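Local structure of RxLR effector protein 54 (Phytophthora infestans, 5L7S) at residues 105-110 with 141-146; 65-70 with 101-106; 70-75 with 132-137; 185-190 with 201-206. The protein binds the host autophagy protein ATG8CL through a C-terminal ATG8 interacting motif and stimulates autophagosome formation in the infected plant cell. All blocks are in the same frame, centred on the assembly; numbering follows the deposited sequence.

Contact 1. Residues 105-110 with 141-146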
loop_
_atom_site.group_PDB
_atom_site.type_symbol
_atom_site.label_atom_id
_atom_site.label_comp_id
_atom_site.label_asym_id
_atom_site.label_seq_id
_atom_site.Cartn_x
_atom_site.Cartn_y
_atom_site.Cartn_z
ATOM N N LYS A 105 -2.363 4.551 -18.427
ATOM C CA LYS A 105 -1.456 3.522 -18.943
ATOM C C LYS A 105 -0.400 3.145 -17.904
ATOM O O LYS A 105 -0.158 1.963 -17.666
ATOM C CB LYS A 105 -0.768 3.983 -20.232
ATOM C CG LYS A 105 0.006 2.881 -20.941
ATOM C CD LYS A 105 0.746 3.405 -22.158
ATOM C CE LYS A 105 1.737 2.381 -22.689
ATOM N NZ LYS A 105 2.613 2.960 -23.745
ATOM N N SER A 106 0.215 4.150 -17.286
ATOM C CA SER A 106 1.203 3.916 -16.222
ATOM C C SER A 106 0.664 3.191 -14.980
ATOM O O SER A 106 1.456 2.616 -14.244
ATOM C CB SER A 106 1.878 5.226 -15.797
ATOM O OG SER A 106 2.927 5.558 -16.688
ATOM N N LEU A 107 -0.654 3.220 -14.754
ATOM C CA LEU A 107 -1.287 2.552 -13.602
ATOM C C LEU A 107 -2.191 1.360 -13.951
ATOM O O LEU A 107 -2.921 0.874 -13.083
ATOM C CB LEU A 107 -2.114 3.576 -12.813
ATOM C CG LEU A 107 -1.443 4.895 -12.426
ATOM C CD1 LEU A 107 -2.408 5.735 -11.614
ATOM C CD2 LEU A 107 -0.158 4.662 -11.651
ATOM N N SER A 108 -2.139 0.878 -15.192
ATOM C CA SER A 108 -3.055 -0.180 -15.659
ATOM C C SER A 108 -2.636 -1.602 -15.270
ATOM O O SER A 108 -3.498 -2.454 -15.049
ATOM C CB SER A 108 -3.231 -0.100 -17.178
ATOM O OG SER A 108 -1.990 0.126 -17.814
ATOM N N GLY A 109 -1.331 -1.856 -15.196
ATOM C CA GLY A 109 -0.811 -3.199 -14.947
ATOM C C GLY A 109 -0.246 -3.884 -16.176
ATOM O O GLY A 109 0.245 -5.007 -16.078
ATOM N N ASN A 110 -0.271 -3.206 -17.326
ATOM C CA ASN A 110 0.227 -3.766 -18.592
ATOM C C ASN A 110 1.757 -3.760 -18.633
ATOM O O ASN A 110 2.386 -3.033 -19.402
ATOM C CB ASN A 110 -0.360 -3.007 -19.790
ATOM C CG ASN A 110 -1.883 -3.012 -19.801
ATOM O OD1 ASN A 110 -2.528 -3.718 -19.022
ATOM N ND2 ASN A 110 -2.465 -2.206 -20.681
ATOM N N THR A 141 -3.175 1.221 -2.928
ATOM C CA THR A 141 -2.752 1.601 -4.278
ATOM C C THR A 141 -2.923 0.425 -5.244
ATOM O O THR A 141 -2.568 -0.704 -4.900
ATOM C CB THR A 141 -1.289 2.107 -4.346
ATOM O OG1 THR A 141 -0.375 1.034 -4.095
ATOM C CG2 THR A 141 -1.056 3.222 -3.343
ATOM N N PRO A 142 -3.471 0.682 -6.453
ATOM C CA PRO A 142 -3.573 -0.386 -7.449
ATOM C C PRO A 142 -2.229 -1.009 -7.835
ATOM O O PRO A 142 -2.163 -2.220 -8.024
ATOM C CB PRO A 142 -4.221 0.310 -8.657
ATOM C CG PRO A 142 -4.012 1.764 -8.438
ATOM C CD PRO A 142 -4.046 1.944 -6.957
ATOM N N MET A 143 -1.177 -0.198 -7.933
ATOM C CA MET A 143 0.158 -0.702 -8.276
ATOM C C MET A 143 0.690 -1.724 -7.268
ATOM O O MET A 143 1.390 -2.660 -7.654
ATOM C CB MET A 143 1.158 0.447 -8.439
ATOM C CG MET A 143 0.909 1.302 -9.669
ATOM S SD MET A 143 2.355 2.265 -10.144
ATOM C CE MET A 143 2.297 3.586 -8.935
ATOM N N PHE A 144 0.357 -1.552 -5.991
ATOM C CA PHE A 144 0.708 -2.540 -4.973
ATOM C C PHE A 144 -0.025 -3.853 -5.232
ATOM O O PHE A 144 0.600 -4.910 -5.240
ATOM C CB PHE A 144 0.388 -2.031 -3.570
ATOM C CG PHE A 144 0.674 -3.031 -2.485
ATOM C CD1 PHE A 144 1.980 -3.433 -2.224
ATOM C CD2 PHE A 144 -0.359 -3.582 -1.730
ATOM C CE1 PHE A 144 2.251 -4.359 -1.228
ATOM C CE2 PHE A 144 -0.094 -4.505 -0.730
ATOM C CZ PHE A 144 1.213 -4.895 -0.480
ATOM N N ARG A 145 -1.340 -3.774 -5.445
ATOM C CA ARG A 145 -2.146 -4.950 -5.808
ATOM C C ARG A 145 -1.596 -5.679 -7.040
ATOM O O ARG A 145 -1.606 -6.910 -7.088
ATOM C CB ARG A 145 -3.610 -4.569 -6.055
ATOM C CG ARG A 145 -4.400 -4.269 -4.795
ATOM C CD ARG A 145 -5.887 -4.174 -5.102
ATOM N NE ARG A 145 -6.196 -3.054 -5.997
ATOM C CZ ARG A 145 -6.416 -1.787 -5.623
ATOM N NH1 ARG A 145 -6.686 -0.872 -6.551
ATOM N NH2 ARG A 145 -6.365 -1.412 -4.343
ATOM N N GLN A 146 -1.125 -4.908 -8.022
ATOM C CA GLN A 146 -0.495 -5.458 -9.225
ATOM C C GLN A 146 0.807 -6.188 -8.893
ATOM O O GLN A 146 1.054 -7.277 -9.399
ATOM C CB GLN A 146 -0.224 -4.354 -10.263
ATOM C CG GLN A 146 -1.474 -3.744 -10.885
ATOM C CD GLN A 146 -1.230 -2.377 -11.511
ATOM O OE1 GLN A 146 -0.125 -2.062 -11.947
ATOM N NE2 GLN A 146 -2.272 -1.562 -11.559
#

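Contact 2. Residues 65-70 with 101-106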
loop_
_atom_site.group_PDB
_atom_site.type_symbol
_atom_site.label_atom_id
_atom_site.label_comp_id
_atom_site.label_asym_id
_atom_site.label_seq_id
_atom_site.Cartn_x
_atom_site.Cartn_y
_atom_site.Cartn_z
ATOM N N PHE A 65 9.543 15.174 -15.319
ATOM C CA PHE A 65 8.506 15.088 -14.286
ATOM C C PHE A 65 7.523 13.961 -14.637
ATOM O O PHE A 65 6.511 14.179 -15.313
ATOM C CB PHE A 65 7.792 16.431 -14.130
ATOM C CG PHE A 65 6.977 16.544 -12.871
ATOM C CD1 PHE A 65 7.586 16.446 -11.621
ATOM C CD2 PHE A 65 5.608 16.774 -12.927
ATOM C CE1 PHE A 65 6.842 16.558 -10.456
ATOM C CE2 PHE A 65 4.861 16.892 -11.763
ATOM C CZ PHE A 65 5.478 16.782 -10.526
ATOM N N SER A 66 7.855 12.753 -14.178
ATOM C CA SER A 66 7.202 11.512 -14.620
ATOM C C SER A 66 5.753 11.351 -14.177
ATOM O O SER A 66 5.235 12.137 -13.388
ATOM C CB SER A 66 7.999 10.295 -14.129
ATOM O OG SER A 66 7.814 10.081 -12.738
ATOM N N ASP A 67 5.112 10.315 -14.717
ATOM C CA ASP A 67 3.796 9.875 -14.256
ATOM C C ASP A 67 3.834 9.543 -12.769
ATOM O O ASP A 67 2.949 9.956 -12.017
ATOM C CB ASP A 67 3.317 8.640 -15.040
ATOM C CG ASP A 67 2.855 8.974 -16.452
ATOM O OD1 ASP A 67 3.001 10.130 -16.891
ATOM O OD2 ASP A 67 2.336 8.072 -17.136
ATOM N N LEU A 68 4.866 8.810 -12.351
ATOM C CA LEU A 68 5.010 8.418 -10.951
ATOM C C LEU A 68 5.303 9.609 -10.033
ATOM O O LEU A 68 4.721 9.696 -8.944
ATOM C CB LEU A 68 6.077 7.331 -10.793
ATOM C CG LEU A 68 5.802 5.999 -11.506
ATOM C CD1 LEU A 68 6.867 4.984 -11.117
ATOM C CD2 LEU A 68 4.409 5.452 -11.207
ATOM N N ASP A 69 6.175 10.522 -10.475
ATOM C CA ASP A 69 6.381 11.810 -9.784
ATOM C C ASP A 69 5.033 12.477 -9.520
ATOM O O ASP A 69 4.750 12.897 -8.391
ATOM C CB ASP A 69 7.247 12.780 -10.611
ATOM C CG ASP A 69 8.719 12.379 -10.681
ATOM O OD1 ASP A 69 9.208 11.632 -9.806
ATOM O OD2 ASP A 69 9.394 12.834 -11.631
ATOM N N ILE A 70 4.204 12.551 -10.563
ATOM C CA ILE A 70 2.864 13.121 -10.451
ATOM C C ILE A 70 1.996 12.295 -9.504
ATOM O O ILE A 70 1.337 12.857 -8.637
ATOM C CB ILE A 70 2.167 13.254 -11.826
ATOM C CG1 ILE A 70 2.889 14.292 -12.698
ATOM C CG2 ILE A 70 0.702 13.661 -11.666
ATOM C CD1 ILE A 70 2.611 14.154 -14.183
ATOM N N ALA A 101 -4.449 9.822 -20.343
ATOM C CA ALA A 101 -4.153 8.528 -20.962
ATOM C C ALA A 101 -2.764 7.988 -20.598
ATOM O O ALA A 101 -2.597 6.779 -20.438
ATOM C CB ALA A 101 -4.299 8.623 -22.474
ATOM N N SER A 102 -1.776 8.878 -20.483
ATOM C CA SER A 102 -0.434 8.490 -20.033
ATOM C C SER A 102 -0.456 7.936 -18.611
ATOM O O SER A 102 0.147 6.896 -18.338
ATOM C CB SER A 102 0.537 9.672 -20.112
ATOM O OG SER A 102 1.828 9.302 -19.655
ATOM N N MET A 103 -1.153 8.640 -17.719
ATOM C CA MET A 103 -1.315 8.217 -16.328
ATOM C C MET A 103 -2.011 6.863 -16.251
ATOM O O MET A 103 -1.478 5.924 -15.658
ATOM C CB MET A 103 -2.131 9.246 -15.536
ATOM C CG MET A 103 -1.452 10.591 -15.293
ATOM S SD MET A 103 0.130 10.552 -14.424
ATOM C CE MET A 103 -0.201 9.435 -13.059
ATOM N N GLU A 104 -3.185 6.765 -16.873
ATOM C CA GLU A 104 -3.964 5.523 -16.871
ATOM C C GLU A 104 -3.169 4.329 -17.389
ATOM O O GLU A 104 -3.277 3.233 -16.838
ATOM C CB GLU A 104 -5.260 5.681 -17.667
ATOM C CG GLU A 104 -6.233 6.666 -17.034
ATOM C CD GLU A 104 -7.691 6.329 -17.265
ATOM O OE1 GLU A 104 -8.036 5.828 -18.355
ATOM O OE2 GLU A 104 -8.499 6.583 -16.344
ATOM N N LYS A 105 -2.363 4.551 -18.427
ATOM C CA LYS A 105 -1.456 3.522 -18.943
ATOM C C LYS A 105 -0.400 3.145 -17.904
ATOM O O LYS A 105 -0.158 1.963 -17.666
ATOM C CB LYS A 105 -0.768 3.983 -20.232
ATOM C CG LYS A 105 0.006 2.881 -20.941
ATOM C CD LYS A 105 0.746 3.405 -22.158
ATOM C CE LYS A 105 1.737 2.381 -22.689
ATOM N NZ LYS A 105 2.613 2.960 -23.745
ATOM N N SER A 106 0.215 4.150 -17.286
ATOM C CA SER A 106 1.203 3.916 -16.222
ATOM C C SER A 106 0.664 3.191 -14.980
ATOM O O SER A 106 1.456 2.616 -14.244
ATOM C CB SER A 106 1.878 5.226 -15.797
ATOM O OG SER A 106 2.927 5.558 -16.688
#

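Contact 3. Residues 70-75 with 132-137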
loop_
_atom_site.group_PDB
_atom_site.type_symbol
_atom_site.label_atom_id
_atom_site.label_comp_id
_atom_site.label_asym_id
_atom_site.label_seq_id
_atom_site.Cartn_x
_atom_site.Cartn_y
_atom_site.Cartn_z
ATOM N N ILE A 70 4.204 12.551 -10.563
ATOM C CA ILE A 70 2.864 13.121 -10.451
ATOM C C ILE A 70 1.996 12.295 -9.504
ATOM O O ILE A 70 1.337 12.857 -8.637
ATOM C CB ILE A 70 2.167 13.254 -11.826
ATOM C CG1 ILE A 70 2.889 14.292 -12.698
ATOM C CG2 ILE A 70 0.702 13.661 -11.666
ATOM C CD1 ILE A 70 2.611 14.154 -14.183
ATOM N N TYR A 71 1.995 10.974 -9.669
ATOM C CA TYR A 71 1.128 10.105 -8.864
ATOM C C TYR A 71 1.455 10.186 -7.377
ATOM O O TYR A 71 0.562 10.374 -6.550
ATOM C CB TYR A 71 1.207 8.647 -9.332
ATOM C CG TYR A 71 0.169 7.735 -8.694
ATOM C CD1 TYR A 71 -1.185 7.880 -8.985
ATOM C CD2 TYR A 71 0.542 6.725 -7.802
ATOM C CE1 TYR A 71 -2.140 7.050 -8.407
ATOM C CE2 TYR A 71 -0.405 5.889 -7.217
ATOM C CZ TYR A 71 -1.746 6.054 -7.522
ATOM O OH TYR A 71 -2.693 5.227 -6.950
ATOM N N TYR A 72 2.731 10.062 -7.043
ATOM C CA TYR A 72 3.126 9.998 -5.642
ATOM C C TYR A 72 3.073 11.358 -4.932
ATOM O O TYR A 72 2.858 11.398 -3.721
ATOM C CB TYR A 72 4.480 9.291 -5.493
ATOM C CG TYR A 72 4.370 7.790 -5.729
ATOM C CD1 TYR A 72 3.604 6.993 -4.880
ATOM C CD2 TYR A 72 5.015 7.166 -6.805
ATOM C CE1 TYR A 72 3.486 5.628 -5.082
ATOM C CE2 TYR A 72 4.903 5.795 -7.013
ATOM C CZ TYR A 72 4.133 5.032 -6.148
ATOM O OH TYR A 72 4.003 3.675 -6.326
ATOM N N LEU A 73 3.219 12.455 -5.673
ATOM C CA LEU A 73 2.991 13.800 -5.113
ATOM C C LEU A 73 1.529 13.998 -4.701
ATOM O O LEU A 73 1.240 14.509 -3.615
ATOM C CB LEU A 73 3.379 14.887 -6.125
ATOM C CG LEU A 73 3.207 16.356 -5.703
ATOM C CD1 LEU A 73 4.147 16.708 -4.557
ATOM C CD2 LEU A 73 3.430 17.281 -6.892
ATOM N N LEU A 74 0.619 13.608 -5.587
ATOM C CA LEU A 74 -0.812 13.759 -5.353
ATOM C C LEU A 74 -1.339 12.752 -4.336
ATOM O O LEU A 74 -2.309 13.040 -3.628
ATOM C CB LEU A 74 -1.584 13.611 -6.662
ATOM C CG LEU A 74 -1.275 14.629 -7.758
ATOM C CD1 LEU A 74 -1.855 14.155 -9.079
ATOM C CD2 LEU A 74 -1.820 16.001 -7.398
ATOM N N LEU A 75 -0.710 11.575 -4.280
ATOM C CA LEU A 75 -1.107 10.520 -3.343
ATOM C C LEU A 75 -0.917 10.940 -1.886
ATOM O O LEU A 75 -1.666 10.484 -1.018
ATOM C CB LEU A 75 -0.336 9.219 -3.616
ATOM C CG LEU A 75 -0.748 7.974 -2.816
ATOM C CD1 LEU A 75 -2.173 7.554 -3.144
ATOM C CD2 LEU A 75 0.218 6.828 -3.073
ATOM N N LYS A 132 7.840 2.282 -2.338
ATOM C CA LYS A 132 8.342 2.916 -1.105
ATOM C C LYS A 132 7.752 4.311 -0.869
ATOM O O LYS A 132 7.476 4.685 0.272
ATOM C CB LYS A 132 9.871 2.989 -1.106
ATOM C CG LYS A 132 10.535 1.647 -0.865
ATOM C CD LYS A 132 12.037 1.715 -1.080
ATOM C CE LYS A 132 12.689 0.366 -0.808
ATOM N NZ LYS A 132 14.008 0.232 -1.482
ATOM N N ASP A 133 7.532 5.058 -1.952
ATOM C CA ASP A 133 6.937 6.400 -1.878
ATOM C C ASP A 133 5.436 6.414 -1.538
ATOM O O ASP A 133 4.878 7.482 -1.287
ATOM C CB ASP A 133 7.170 7.168 -3.191
ATOM C CG ASP A 133 8.650 7.347 -3.528
ATOM O OD1 ASP A 133 9.483 7.443 -2.600
ATOM O OD2 ASP A 133 8.979 7.396 -4.732
ATOM N N ALA A 134 4.783 5.251 -1.544
ATOM C CA ALA A 134 3.360 5.145 -1.203
ATOM C C ALA A 134 3.074 5.375 0.278
ATOM O O ALA A 134 1.960 5.769 0.630
ATOM C CB ALA A 134 2.815 3.788 -1.626
ATOM N N GLY A 135 4.059 5.109 1.140
ATOM C CA GLY A 135 3.889 5.271 2.583
ATOM C C GLY A 135 2.761 4.412 3.130
ATOM O O GLY A 135 2.506 3.320 2.622
ATOM N N THR A 136 2.044 4.934 4.123
ATOM C CA THR A 136 0.964 4.193 4.782
ATOM C C THR A 136 -0.244 3.930 3.877
ATOM O O THR A 136 -1.135 3.168 4.254
ATOM C CB THR A 136 0.451 4.913 6.052
ATOM O OG1 THR A 136 -0.142 6.169 5.699
ATOM C CG2 THR A 136 1.580 5.132 7.056
ATOM N N LYS A 137 -0.287 4.569 2.709
ATOM C CA LYS A 137 -1.328 4.302 1.713
ATOM C C LYS A 137 -1.067 3.072 0.828
ATOM O O LYS A 137 -1.956 2.683 0.069
ATOM C CB LYS A 137 -1.577 5.558 0.856
ATOM C CG LYS A 137 -2.245 6.670 1.655
ATOM C CD LYS A 137 -2.450 7.953 0.876
ATOM C CE LYS A 137 -3.389 8.886 1.624
ATOM N NZ LYS A 137 -3.561 10.196 0.945
#

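Contact 4. Residues 185-190 with 201-206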
loop_
_atom_site.group_PDB
_atom_site.type_symbol
_atom_site.label_atom_id
_atom_site.label_comp_id
_atom_site.label_asym_id
_atom_site.label_seq_id
_atom_site.Cartn_x
_atom_site.Cartn_y
_atom_site.Cartn_z
ATOM N N LEU A 185 -1.030 -3.914 7.666
ATOM C CA LEU A 185 -0.717 -4.302 6.282
ATOM C C LEU A 185 -0.673 -5.819 6.092
ATOM O O LEU A 185 -1.363 -6.359 5.220
ATOM C CB LEU A 185 0.632 -3.706 5.856
ATOM C CG LEU A 185 1.205 -4.104 4.495
ATOM C CD1 LEU A 185 0.249 -3.692 3.399
ATOM C CD2 LEU A 185 2.558 -3.459 4.278
ATOM N N VAL A 186 0.146 -6.484 6.910
ATOM C CA VAL A 186 0.321 -7.939 6.843
ATOM C C VAL A 186 -0.995 -8.665 7.124
ATOM O O VAL A 186 -1.308 -9.648 6.456
ATOM C CB VAL A 186 1.438 -8.430 7.795
ATOM C CG1 VAL A 186 1.449 -9.948 7.913
ATOM C CG2 VAL A 186 2.795 -7.951 7.302
ATOM N N HIS A 187 -1.768 -8.179 8.088
ATOM C CA HIS A 187 -3.076 -8.769 8.366
ATOM C C HIS A 187 -4.111 -8.498 7.258
ATOM O O HIS A 187 -5.052 -9.280 7.103
ATOM C CB HIS A 187 -3.611 -8.315 9.725
ATOM C CG HIS A 187 -4.651 -9.229 10.287
ATOM N ND1 HIS A 187 -4.382 -10.536 10.630
ATOM C CD2 HIS A 187 -5.964 -9.032 10.555
ATOM C CE1 HIS A 187 -5.482 -11.107 11.082
ATOM N NE2 HIS A 187 -6.455 -10.213 11.058
ATOM N N MET A 188 -3.952 -7.410 6.499
ATOM C CA MET A 188 -4.790 -7.180 5.308
ATOM C C MET A 188 -4.453 -8.147 4.166
ATOM O O MET A 188 -5.354 -8.558 3.435
ATOM C CB MET A 188 -4.717 -5.722 4.815
ATOM C CG MET A 188 -5.537 -4.717 5.628
ATOM S SD MET A 188 -7.323 -5.015 5.690
ATOM C CE MET A 188 -7.519 -5.715 7.332
ATOM N N LEU A 189 -3.179 -8.522 4.021
ATOM C CA LEU A 189 -2.772 -9.519 3.015
ATOM C C LEU A 189 -3.457 -10.876 3.165
ATOM O O LEU A 189 -3.556 -11.615 2.192
ATOM C CB LEU A 189 -1.260 -9.751 3.024
ATOM C CG LEU A 189 -0.331 -8.661 2.509
ATOM C CD1 LEU A 189 1.100 -9.178 2.554
ATOM C CD2 LEU A 189 -0.710 -8.236 1.096
ATOM N N ARG A 190 -3.908 -11.213 4.373
ATOM C CA ARG A 190 -4.717 -12.419 4.593
ATOM C C ARG A 190 -5.919 -12.504 3.640
ATOM O O ARG A 190 -6.249 -13.587 3.152
ATOM C CB ARG A 190 -5.219 -12.487 6.039
ATOM C CG ARG A 190 -4.125 -12.628 7.085
ATOM C CD ARG A 190 -4.688 -13.078 8.425
ATOM N NE ARG A 190 -4.818 -14.537 8.487
ATOM C CZ ARG A 190 -5.937 -15.233 8.716
ATOM N NH1 ARG A 190 -7.120 -14.645 8.935
ATOM N NH2 ARG A 190 -5.861 -16.565 8.736
ATOM N N LYS A 201 2.854 -16.391 8.054
ATOM C CA LYS A 201 4.256 -16.621 8.390
ATOM C C LYS A 201 4.916 -15.335 8.891
ATOM O O LYS A 201 5.607 -15.351 9.905
ATOM C CB LYS A 201 5.004 -17.178 7.175
ATOM C CG LYS A 201 6.378 -17.740 7.478
ATOM C CD LYS A 201 6.720 -18.904 6.554
ATOM C CE LYS A 201 6.078 -20.203 7.025
ATOM N NZ LYS A 201 6.533 -21.382 6.238
ATOM N N LEU A 202 4.683 -14.227 8.191
ATOM C CA LEU A 202 5.194 -12.920 8.619
ATOM C C LEU A 202 4.626 -12.471 9.970
ATOM O O LEU A 202 5.357 -11.903 10.781
ATOM C CB LEU A 202 4.926 -11.841 7.564
ATOM C CG LEU A 202 5.703 -11.947 6.248
ATOM C CD1 LEU A 202 5.311 -10.810 5.315
ATOM C CD2 LEU A 202 7.207 -11.952 6.480
ATOM N N GLU A 203 3.340 -12.727 10.212
ATOM C CA GLU A 203 2.745 -12.446 11.526
ATOM C C GLU A 203 3.516 -13.160 12.639
ATOM O O GLU A 203 3.834 -12.550 13.656
ATOM C CB GLU A 203 1.254 -12.820 11.579
ATOM C CG GLU A 203 0.364 -11.911 10.735
ATOM C CD GLU A 203 -1.097 -11.848 11.178
ATOM O OE1 GLU A 203 -1.516 -12.585 12.100
ATOM O OE2 GLU A 203 -1.845 -11.039 10.586
ATOM N N ARG A 204 3.839 -14.433 12.431
ATOM C CA ARG A 204 4.633 -15.189 13.400
ATOM C C ARG A 204 6.044 -14.611 13.549
ATOM O O ARG A 204 6.505 -14.401 14.668
ATOM C CB ARG A 204 4.690 -16.674 13.029
ATOM C CG ARG A 204 3.342 -17.376 13.129
ATOM C CD ARG A 204 3.476 -18.893 13.197
ATOM N NE ARG A 204 4.158 -19.460 12.032
ATOM C CZ ARG A 204 3.619 -19.633 10.820
ATOM N NH1 ARG A 204 2.355 -19.289 10.555
ATOM N NH2 ARG A 204 4.361 -20.169 9.852
ATOM N N TYR A 205 6.702 -14.326 12.428
ATOM C CA TYR A 205 8.058 -13.755 12.435
ATOM C C TYR A 205 8.166 -12.455 13.238
ATOM O O TYR A 205 9.151 -12.251 13.946
ATOM C CB TYR A 205 8.547 -13.523 11.004
ATOM C CG TYR A 205 9.955 -12.977 10.904
ATOM C CD1 TYR A 205 11.053 -13.760 11.241
ATOM C CD2 TYR A 205 10.188 -11.675 10.456
ATOM C CE1 TYR A 205 12.346 -13.259 11.144
ATOM C CE2 TYR A 205 11.475 -11.164 10.355
ATOM C CZ TYR A 205 12.549 -11.958 10.699
ATOM O OH TYR A 205 13.821 -11.452 10.598
ATOM N N LEU A 206 7.158 -11.589 13.126
ATOM C CA LEU A 206 7.104 -10.352 13.914
ATOM C C LEU A 206 6.933 -10.648 15.405
ATOM O O LEU A 206 7.657 -10.099 16.237
ATOM C CB LEU A 206 5.975 -9.431 13.429
ATOM C CG LEU A 206 6.142 -8.776 12.047
ATOM C CD1 LEU A 206 4.833 -8.148 11.588
ATOM C CD2 LEU A 206 7.252 -7.736 12.041
#

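Contact 1. Residues 105-110 with 141-146
Leu107 and Gly109 meet Met143 and Gln146 where the loop leaving helix 97-106 runs past the N-terminal end of helix 142-155. The contact is mixed, with one polar tie and one apolar touch. It lies between regions assigned by inference to WY-domains 2 and 3. The tie comes from the Gln146 amide, whose NE2 donates a hydrogen bond to Leu107 O at 2.9 Å. The N-H...O angle is 150°. The carbonyl oxygen lies close to the plane of the Gln146 amide, yet NE2 stands above the plane of the Leu107 carbonyl, 55° out of it. The other amide atom, OE1, rests 3.3 Å from Gly109 CA, and it accepts a hydrogen bond from Trp111. Both ends of the amide are therefore engaged, which fixes its rotation. Gly109 has a positive phi of 104° and no side chain, so no CB stands between the backbone and the Gln146 amide. Beside this tie, one methyl of Leu107, CD2, packs on Met143 SD at 3.8 Å, with CE at the same distance. Each segment is also held internally. Ser108 OG bonds back to Lys105 O, and Thr141 OG1 caps helix 142-155 by accepting from Phe144 N. Helix 67-75 packs against both segments, with Tyr71 touching Leu107 and Pro142, and Leu68 and Tyr72 touching Met143. Phe87 of helix 80-91 touches Leu107 as well.

Contact 2. Residues 65-70 with 101-106
Asp67 OD2 accepts two hydroxyl hydrogen bonds, from Ser102 OG at 2.8 Å and from Ser106 OG at 2.6 Å. The two serines lie one helical turn apart on helix 97-106, and the aspartate is in the first turn of helix 67-75. The pairing joins two helices within a region assigned by inference to WY-domain 2. The bonds reach OD2 from different directions. Ser102 OG meets the syn lone pair of OD2, on the side of OD1. Ser106 comes from the anti side, 22° out of the carboxylate plane. With chi1 at 179°, the Ser102 hydroxyl points opposite the backbone nitrogen, toward the aspartate. The other carboxylate oxygen, OD1, forms a salt bridge with Arg57 of helix 44-60. With both oxygens engaged, the carboxylate is held against rotation, and the arginine would tend to stabilise its negative charge in this buried place. The start of helix 67-75 is fixed by a capping box. Ser66 OG accepts from Asp69 N at 2.8 Å, and Asp69 OD2 accepts from Ser66 N at 3.0 Å. Met103 supplies the apolar part. Its chain bends at chi2 and chi3 and runs past Asp67 in the opposite direction. Its SD lies 3.7 Å from Asp67 CG, and also 4.2 Å from Ile70 CG2.

Contact 3. Residues 70-75 with 132-137
This is an interface between regions assigned by inference to WY-domains 2 and 3, in which Tyr72 and Leu75 of helix 67-75 meet Asp133, Ala134 and Lys137. The second segment lies between helices 122-128 and 142-155 and has 3-10 character, with a bend at Gly135, whose phi is positive. At one end, Asp133 CB lies over a face of the Tyr72 ring in a CH-pi contact. It is 4.1 Å from the ring centroid and 21° off the ring normal. The carboxylate is turned steeply to the ring, with the planes 76° apart, and OD2 forms a salt bridge with Arg130. Tyr71 CD2 sits over the centre of the opposite face, so the ring is sandwiched. The Tyr72 hydroxyl reaches on to hydrogen-bond Leu129 O. In the middle, Ala134 touches both helix residues. Its CB is 4.0 Å from Tyr72 CE1, and its CA is 4.0 Å from Leu75 CD2. At the other end, Lys137 stretches out beyond CG alongside Leu75, the two chains running in opposite directions. Its CD lies 4.0 Å from Leu75 CD1. Its NZ donates a hydrogen bond to Leu75 O at 2.7 Å, with a C=O...N angle of 164°, so the amine approaches the oxygen almost head-on. Asn78 O is a second acceptor for the same NZ, so one lysine grips two backbone carbonyls around the end of helix 67-75. A helix of one domain packed on the inter-helix linker of the next is consistent with the tandem WY-domain architecture of this effector.

Contact 4. Residues 185-190 with 201-206
The side chain of Glu203 extends from helix 196-207 to Val186 and His187 on helix 179-189. From CB, chi1 of -70° turns CG opposite the carbonyl carbon, and the chain is extended from there. CG packs on Val186 CG1 at 3.6 Å, the two side chains lying alongside each other and pointing opposite ways. CD comes within 3.6 Å of His187 ND1. At the tip, OE2 accepts a hydrogen bond from His187 ND1 at 2.6 Å, with an N-H...O angle of 154°. OE2 uses its syn lone pair. It also lies in the plane of the imidazole, at the ring edge, and ring and carboxylate are nearly coplanar. The other oxygen, OE1, accepts from Trp221 NE1. The buried carboxylate is thus held at both oxygens, which fixes its rotation. Arg190 passes at a greater distance. Its CD is 4.1 Å from Glu203 OE2, while its NE forms a salt bridge with Asp200. The apolar part continues at Val186, whose CG1 also meets Leu202 CB at 4.0 Å. The two helices form an antiparallel hairpin. The axes of the short segments run at 153° and come within 9.8 Å of each other. The pair belongs to a region assigned by inference to WY-domain 4. Helix 165-173 packs against it, with Met168 on Leu202. Helix 212-223 brings Trp221 against the His187 ring and Met217 against Glu203, and helix 228-235 places Ile234 on Glu203 and Arg190.

In the fold
From the N terminus, contact 2 is the first to close, bringing helix 97-106 back to the start of helix 67-75. Contact 3 opens at Ile70, which it shares with contact 2, and closes at 132-137, so the two cross. Contact 1 opens at 105-110, on the stretch where contact 2 ends, and closes at 141-146. It therefore crosses contact 3 as well. These three touch one another around helix 67-75. Contact 2 stays within inferred WY-domain 2, while contacts 1 and 3 tie it to WY-domain 3. Contact 4 follows in series as a short hairpin further along. It touches contact 1 through Phe144, which packs on Leu185 and Leu189, but lies about 18 Å from contact 2 at the nearest atoms.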